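Uncharacterized protein (Leptospirillum rubarum, PDB 3OMD) is of unknown function, a mainly helical, strand-free protein of the DUF5069 family. Local coordinates at residues A[12-17]-A[29-34]; A[113-118]-A[131-136]. All coordinates share one frame; numbering follows the deposited sequence.

Contact 1: residues A[12-17]-A[29-34]; sequences FPRSPV and VIDKAR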
loop_
_atom_site.group_PDB
_atom_site.type_symbol
_atom_site.label_atom_id
_atom_site.label_comp_id
_atom_site.label_asym_id
_atom_site.label_seq_id
_atom_site.Cartn_x
_atom_site.Cartn_y
_atom_site.Cartn_z
ATOM N N PHE A 12 3.149 -10.783 4.946
ATOM C CA PHE A 12 2.243 -9.701 4.509
ATOM C C PHE A 12 3.104 -8.500 4.134
ATOM O O PHE A 12 4.120 -8.219 4.797
ATOM C CB PHE A 12 1.360 -9.235 5.686
ATOM C CG PHE A 12 0.504 -10.324 6.282
ATOM C CD1 PHE A 12 -0.312 -11.125 5.476
ATOM C CD2 PHE A 12 0.520 -10.524 7.656
ATOM C CE1 PHE A 12 -1.118 -12.142 6.084
ATOM C CE2 PHE A 12 -0.260 -11.542 8.255
ATOM C CZ PHE A 12 -1.070 -12.334 7.470
ATOM N N PRO A 13 2.678 -7.758 3.119
ATOM C CA PRO A 13 3.332 -6.459 2.911
ATOM C C PRO A 13 3.003 -5.543 4.091
ATOM O O PRO A 13 2.024 -5.778 4.823
ATOM C CB PRO A 13 2.716 -5.950 1.604
ATOM C CG PRO A 13 1.334 -6.595 1.554
ATOM C CD PRO A 13 1.447 -7.939 2.309
ATOM N N ARG A 14 3.806 -4.504 4.276
ATOM C CA ARG A 14 3.655 -3.649 5.466
ATOM C C ARG A 14 2.347 -2.865 5.478
ATOM O O ARG A 14 1.665 -2.723 4.431
ATOM C CB ARG A 14 4.891 -2.731 5.608
ATOM C CG ARG A 14 6.098 -3.561 6.155
ATOM C CD ARG A 14 7.416 -2.806 6.121
ATOM N NE ARG A 14 7.803 -2.508 4.747
ATOM C CZ ARG A 14 8.831 -1.712 4.441
ATOM N NH1 ARG A 14 9.539 -1.135 5.406
ATOM N NH2 ARG A 14 9.118 -1.467 3.175
ATOM N N SER A 15 2.014 -2.368 6.675
ATOM C CA SER A 15 0.739 -1.701 6.874
ATOM C C SER A 15 0.563 -0.498 5.961
ATOM O O SER A 15 1.501 0.283 5.763
ATOM C CB SER A 15 0.646 -1.221 8.326
ATOM O OG SER A 15 -0.552 -0.464 8.500
ATOM N N PRO A 16 -0.663 -0.277 5.472
ATOM C CA PRO A 16 -0.991 0.968 4.741
ATOM C C PRO A 16 -0.541 2.216 5.496
ATOM O O PRO A 16 -0.215 3.220 4.860
ATOM C CB PRO A 16 -2.538 0.938 4.701
ATOM C CG PRO A 16 -2.841 -0.556 4.561
ATOM C CD PRO A 16 -1.818 -1.203 5.547
ATOM N N VAL A 17 -0.589 2.200 6.831
ATOM C CA VAL A 17 -0.348 3.421 7.612
ATOM C C VAL A 17 0.995 3.387 8.384
ATOM O O VAL A 17 1.223 4.223 9.265
ATOM C CB VAL A 17 -1.554 3.757 8.525
ATOM C CG1 VAL A 17 -2.825 4.013 7.638
ATOM C CG2 VAL A 17 -1.751 2.701 9.616
ATOM N N VAL A 29 3.716 -0.617 -0.872
ATOM C CA VAL A 29 3.958 -0.806 -2.297
ATOM C C VAL A 29 5.415 -1.094 -2.627
ATOM O O VAL A 29 5.671 -1.742 -3.645
ATOM C CB VAL A 29 3.346 0.365 -3.125
ATOM C CG1 VAL A 29 4.194 1.648 -3.051
ATOM C CG2 VAL A 29 3.148 -0.058 -4.564
ATOM N N ILE A 30 6.360 -0.601 -1.820
ATOM C CA ILE A 30 7.729 -1.144 -1.937
ATOM C C ILE A 30 7.716 -2.671 -1.840
ATOM O O ILE A 30 8.304 -3.375 -2.676
ATOM C CB ILE A 30 8.658 -0.506 -0.889
ATOM C CG1 ILE A 30 8.914 0.969 -1.272
ATOM C CG2 ILE A 30 10.016 -1.280 -0.775
ATOM C CD1 ILE A 30 9.585 1.753 -0.067
ATOM N N ASP A 31 7.029 -3.176 -0.822
ATOM C CA ASP A 31 7.021 -4.628 -0.607
ATOM C C ASP A 31 6.357 -5.341 -1.771
ATOM O O ASP A 31 6.846 -6.370 -2.232
ATOM C CB ASP A 31 6.276 -4.954 0.680
ATOM C CG ASP A 31 7.013 -4.486 1.924
ATOM O OD1 ASP A 31 8.223 -4.140 1.862
ATOM O OD2 ASP A 31 6.377 -4.443 3.013
ATOM N N LYS A 32 5.244 -4.784 -2.238
ATOM C CA LYS A 32 4.531 -5.411 -3.360
ATOM C C LYS A 32 5.370 -5.337 -4.639
ATOM O O LYS A 32 5.360 -6.296 -5.429
ATOM C CB LYS A 32 3.164 -4.739 -3.600
ATOM C CG LYS A 32 2.186 -5.030 -2.423
ATOM C CD LYS A 32 0.898 -4.192 -2.466
ATOM C CE LYS A 32 0.144 -4.519 -3.695
ATOM N NZ LYS A 32 -1.048 -3.553 -3.825
ATOM N N ALA A 33 6.096 -4.230 -4.849
ATOM C CA ALA A 33 6.971 -4.138 -6.003
ATOM C C ALA A 33 8.054 -5.192 -5.963
ATOM O O ALA A 33 8.383 -5.804 -6.973
ATOM C CB ALA A 33 7.580 -2.752 -6.099
ATOM N N ARG A 34 8.624 -5.412 -4.785
ATOM C CA ARG A 34 9.643 -6.463 -4.688
ATOM C C ARG A 34 9.083 -7.834 -5.008
ATOM O O ARG A 34 9.750 -8.625 -5.717
ATOM C CB ARG A 34 10.301 -6.439 -3.318
ATOM C CG ARG A 34 11.080 -5.129 -3.069
ATOM C CD ARG A 34 11.968 -5.203 -1.792
ATOM N NE ARG A 34 12.415 -3.907 -1.292
ATOM C CZ ARG A 34 13.303 -3.096 -1.867
ATOM N NH1 ARG A 34 13.962 -3.436 -2.983
ATOM N NH2 ARG A 34 13.540 -1.922 -1.281
#
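Arg14 and Asp31 meet through three N-H groups converging on one carboxylate. OD2 of Asp31 takes two of them: the backbone N of Arg14, 2.9 Å from OD2, is received on the anti lone pair of that oxygen, while Arg14 NE, 3.0 Å from OD2, comes in on the syn side, 21° out of the carboxylate plane. NE and OD2 form a salt bridge, and a weak third bond runs from Arg14 NH2 to Asp31 OD1 at 3.1 Å. Guanidinium and carboxylate planes lie 25° apart, so the two groups are tilted rather than coplanar. The bend of the Arg14 chain at chi3 (-64°) brings the guanidinium back to the carboxylate already bonded to the backbone N of the same residue. Alongside, CB of Pro13 packs on CB of Asp31 at 3.8 Å. The arrangement fastens an irregular N-terminal segment to the flank of helix 26-38 in the interior of an all-helical fold. An alanine at Asp31 would take away the carboxylate, and the Arg14 backbone N–H would probably be left without this acceptor and the guanidinium freer to turn. Farther out, Arg14 NH1 has a salt bridge to Asp75, and Ser15 OG, in an ST turn with Val17 N, bonds Asp138.

Contact 2: residues A[113-118]-A[131-136]; sequences WDYFRS and TTWVKL
Phe116 and Trp133 mark the closest backbone approach, with their CA atoms 7.9 Å apart; segment 113-118 is a continuous piece of helix 110-123, whereas 131-136 enters as loop and becomes helix only at Trp133. Thr132 holds the N-cap position, its backbone O accepting from Leu136 N at 3.1 Å. The backbones of the two segments do not bond to each other, and side chains fill the interval between them.

The Phe116 ring reaches across because CG is anti to the backbone N (chi1 180°), and it becomes the centre of the contact, with 144 Å² of its surface covered by the other segment. Its CD1 edge points at one face of the Trp133 indole: the ring centroid of Phe116 and that of the six-membered ring of Trp133 are 5.0 Å apart, with planes at 73°, which defines a T-shaped (edge-to-face) pair. Leu136 lies over a face of the same phenyl ring, its CD2 4.1 Å from the Phe116 centroid and 24° off the normal, a CH-pi contact. At the rim, Thr132 O sits near the ring plane, 3.5 Å from Phe116 CE1, while Phe116 CZ comes within 3.3 Å of Thr131 C. The phenyl is thus packed against the backbone that leads into the helix as well as against two of its side chains. Tyr115 extends the cluster outward: its CD2 lies at the edge of the indole, 3.9 Å from Trp133 CH2. Pro107 also touches Phe116, and Leu136 continues onto Val119, Arg120 and Leu123, about one to two turns farther along helix 110-123.

The arrangement is a pairing of one helix with the start of the next in an all-helical fold: the Phe116 ring of helix 110-123 is seated on the N-cap turn of helix 133-140, between Trp133 and Leu136.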
loop_
_atom_site.group_PDB
_atom_site.type_symbol
_atom_site.label_atom_id
_atom_site.label_comp_id
_atom_site.label_asym_id
_atom_site.label_seq_id
_atom_site.Cartn_x
_atom_site.Cartn_y
_atom_site.Cartn_z
ATOM N N TRP A 113 -20.192 -1.977 -0.311
ATOM C CA TRP A 113 -20.441 -1.988 1.128
ATOM C C TRP A 113 -20.823 -3.391 1.617
ATOM O O TRP A 113 -20.368 -3.812 2.680
ATOM C CB TRP A 113 -21.550 -0.991 1.456
ATOM C CG TRP A 113 -21.900 -0.791 2.870
ATOM C CD1 TRP A 113 -21.058 -0.713 3.952
ATOM C CD2 TRP A 113 -23.216 -0.518 3.357
ATOM N NE1 TRP A 113 -21.789 -0.428 5.087
ATOM C CE2 TRP A 113 -23.111 -0.303 4.751
ATOM C CE3 TRP A 113 -24.483 -0.445 2.750
ATOM C CZ2 TRP A 113 -24.242 -0.038 5.556
ATOM C CZ3 TRP A 113 -25.593 -0.183 3.548
ATOM C CH2 TRP A 113 -25.460 0.025 4.939
ATOM N N ASP A 114 -21.653 -4.092 0.841
ATOM C CA ASP A 114 -21.995 -5.498 1.166
ATOM C C ASP A 114 -20.748 -6.380 1.187
ATOM O O ASP A 114 -20.558 -7.190 2.108
ATOM C CB ASP A 114 -23.031 -6.049 0.183
ATOM C CG ASP A 114 -24.388 -5.397 0.323
ATOM O OD1 ASP A 114 -24.672 -4.762 1.370
ATOM O OD2 ASP A 114 -25.172 -5.512 -0.662
ATOM N N TYR A 115 -19.882 -6.213 0.191
ATOM C CA TYR A 115 -18.649 -6.996 0.115
ATOM C C TYR A 115 -17.750 -6.704 1.329
ATOM O O TYR A 115 -17.264 -7.641 2.002
ATOM C CB TYR A 115 -17.939 -6.701 -1.222
ATOM C CG TYR A 115 -16.553 -7.257 -1.307
ATOM C CD1 TYR A 115 -16.285 -8.583 -0.970
ATOM C CD2 TYR A 115 -15.489 -6.442 -1.734
ATOM C CE1 TYR A 115 -14.982 -9.102 -1.063
ATOM C CE2 TYR A 115 -14.205 -6.964 -1.845
ATOM C CZ TYR A 115 -13.956 -8.281 -1.489
ATOM O OH TYR A 115 -12.670 -8.779 -1.579
ATOM N N PHE A 116 -17.522 -5.406 1.592
ATOM C CA PHE A 116 -16.665 -5.005 2.732
ATOM C C PHE A 116 -17.155 -5.668 4.018
ATOM O O PHE A 116 -16.371 -6.266 4.782
ATOM C CB PHE A 116 -16.747 -3.474 2.876
ATOM C CG PHE A 116 -15.922 -2.907 4.004
ATOM C CD1 PHE A 116 -14.669 -2.343 3.735
ATOM C CD2 PHE A 116 -16.372 -2.953 5.304
ATOM C CE1 PHE A 116 -13.885 -1.800 4.788
ATOM C CE2 PHE A 116 -15.603 -2.417 6.355
ATOM C CZ PHE A 116 -14.343 -1.855 6.087
ATOM N N ARG A 117 -18.457 -5.601 4.245
ATOM C CA ARG A 117 -18.974 -6.158 5.501
ATOM C C ARG A 117 -18.876 -7.689 5.559
ATOM O O ARG A 117 -18.648 -8.243 6.630
ATOM C CB ARG A 117 -20.394 -5.674 5.761
ATOM C CG ARG A 117 -20.375 -4.148 6.048
ATOM C CD ARG A 117 -21.780 -3.668 6.345
ATOM N NE ARG A 117 -22.586 -3.781 5.144
ATOM C CZ ARG A 117 -23.906 -3.602 5.099
ATOM N NH1 ARG A 117 -24.583 -3.294 6.208
ATOM N NH2 ARG A 117 -24.545 -3.718 3.939
ATOM N N SER A 118 -19.007 -8.349 4.414
ATOM C CA SER A 118 -18.838 -9.801 4.356
ATOM C C SER A 118 -17.399 -10.208 4.700
ATOM O O SER A 118 -17.174 -11.210 5.394
ATOM C CB SER A 118 -19.212 -10.300 2.979
ATOM O OG SER A 118 -19.145 -11.700 2.959
ATOM N N THR A 131 -14.510 0.535 9.220
ATOM C CA THR A 131 -15.320 0.926 8.060
ATOM C C THR A 131 -14.531 1.396 6.858
ATOM O O THR A 131 -15.100 1.647 5.790
ATOM C CB THR A 131 -16.314 2.049 8.422
ATOM O OG1 THR A 131 -15.604 3.241 8.799
ATOM C CG2 THR A 131 -17.304 1.606 9.552
ATOM N N THR A 132 -13.218 1.496 7.017
ATOM C CA THR A 132 -12.368 1.952 5.914
ATOM C C THR A 132 -11.517 0.803 5.392
ATOM O O THR A 132 -11.176 -0.123 6.143
ATOM C CB THR A 132 -11.427 3.052 6.394
ATOM O OG1 THR A 132 -10.647 2.574 7.519
ATOM C CG2 THR A 132 -12.218 4.294 6.780
ATOM N N TRP A 133 -11.186 0.849 4.111
ATOM C CA TRP A 133 -10.428 -0.225 3.486
ATOM C C TRP A 133 -9.087 -0.422 4.146
ATOM O O TRP A 133 -8.666 -1.583 4.321
ATOM C CB TRP A 133 -10.216 0.055 1.993
ATOM C CG TRP A 133 -11.499 -0.083 1.158
ATOM C CD1 TRP A 133 -12.153 0.904 0.457
ATOM C CD2 TRP A 133 -12.217 -1.300 0.907
ATOM N NE1 TRP A 133 -13.253 0.375 -0.197
ATOM C CE2 TRP A 133 -13.321 -0.972 0.064
ATOM C CE3 TRP A 133 -12.039 -2.631 1.313
ATOM C CZ2 TRP A 133 -14.247 -1.930 -0.368
ATOM C CZ3 TRP A 133 -12.952 -3.603 0.860
ATOM C CH2 TRP A 133 -14.058 -3.236 0.043
ATOM N N VAL A 134 -8.373 0.649 4.484
ATOM C CA VAL A 134 -7.005 0.436 5.002
ATOM C C VAL A 134 -7.043 -0.232 6.382
ATOM O O VAL A 134 -6.117 -0.977 6.742
ATOM C CB VAL A 134 -6.145 1.706 4.978
ATOM C CG1 VAL A 134 -5.997 2.188 3.531
ATOM C CG2 VAL A 134 -6.644 2.777 5.928
ATOM N N LYS A 135 -8.098 0.008 7.152
ATOM C CA LYS A 135 -8.206 -0.664 8.462
ATOM C C LYS A 135 -8.573 -2.118 8.271
ATOM O O LYS A 135 -8.100 -2.996 9.016
ATOM C CB LYS A 135 -9.206 0.036 9.381
ATOM C CG LYS A 135 -8.624 1.253 10.087
ATOM C CD LYS A 135 -9.449 1.624 11.324
ATOM C CE LYS A 135 -8.853 2.787 12.114
ATOM N NZ LYS A 135 -7.455 2.561 12.613
ATOM N N LEU A 136 -9.396 -2.406 7.268
ATOM C CA LEU A 136 -9.727 -3.805 6.976
ATOM C C LEU A 136 -8.453 -4.594 6.588
ATOM O O LEU A 136 -8.270 -5.742 7.006
ATOM C CB LEU A 136 -10.796 -3.884 5.872
ATOM C CG LEU A 136 -11.326 -5.299 5.617
ATOM C CD1 LEU A 136 -12.020 -5.832 6.878
ATOM C CD2 LEU A 136 -12.314 -5.234 4.436
#

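How the contacts relate
From the N terminus, the chain passes through loop 12-17, and contact 1 closes a short loop of 11 intervening residues when helix 26-38 returns beside it. Contact 2 opens much later, after helices 50-58, 62-69, 75-85 and 92-104, and closes across the 12 residues between segments 113-118 and 131-136, joining helices 110-123 and 133-140. The two are in series, neither nesting nor crossing, and their centres lie about 19 Å apart. They nevertheless touch: Pro16 CB of segment 12-17 packs on Val134 CB of segment 131-136 at 3.7 Å. Through this junction the C-terminal helix pair is joined to the N-terminal loop, which in turn lies on helix 26-38, close to the centre of the folded chain.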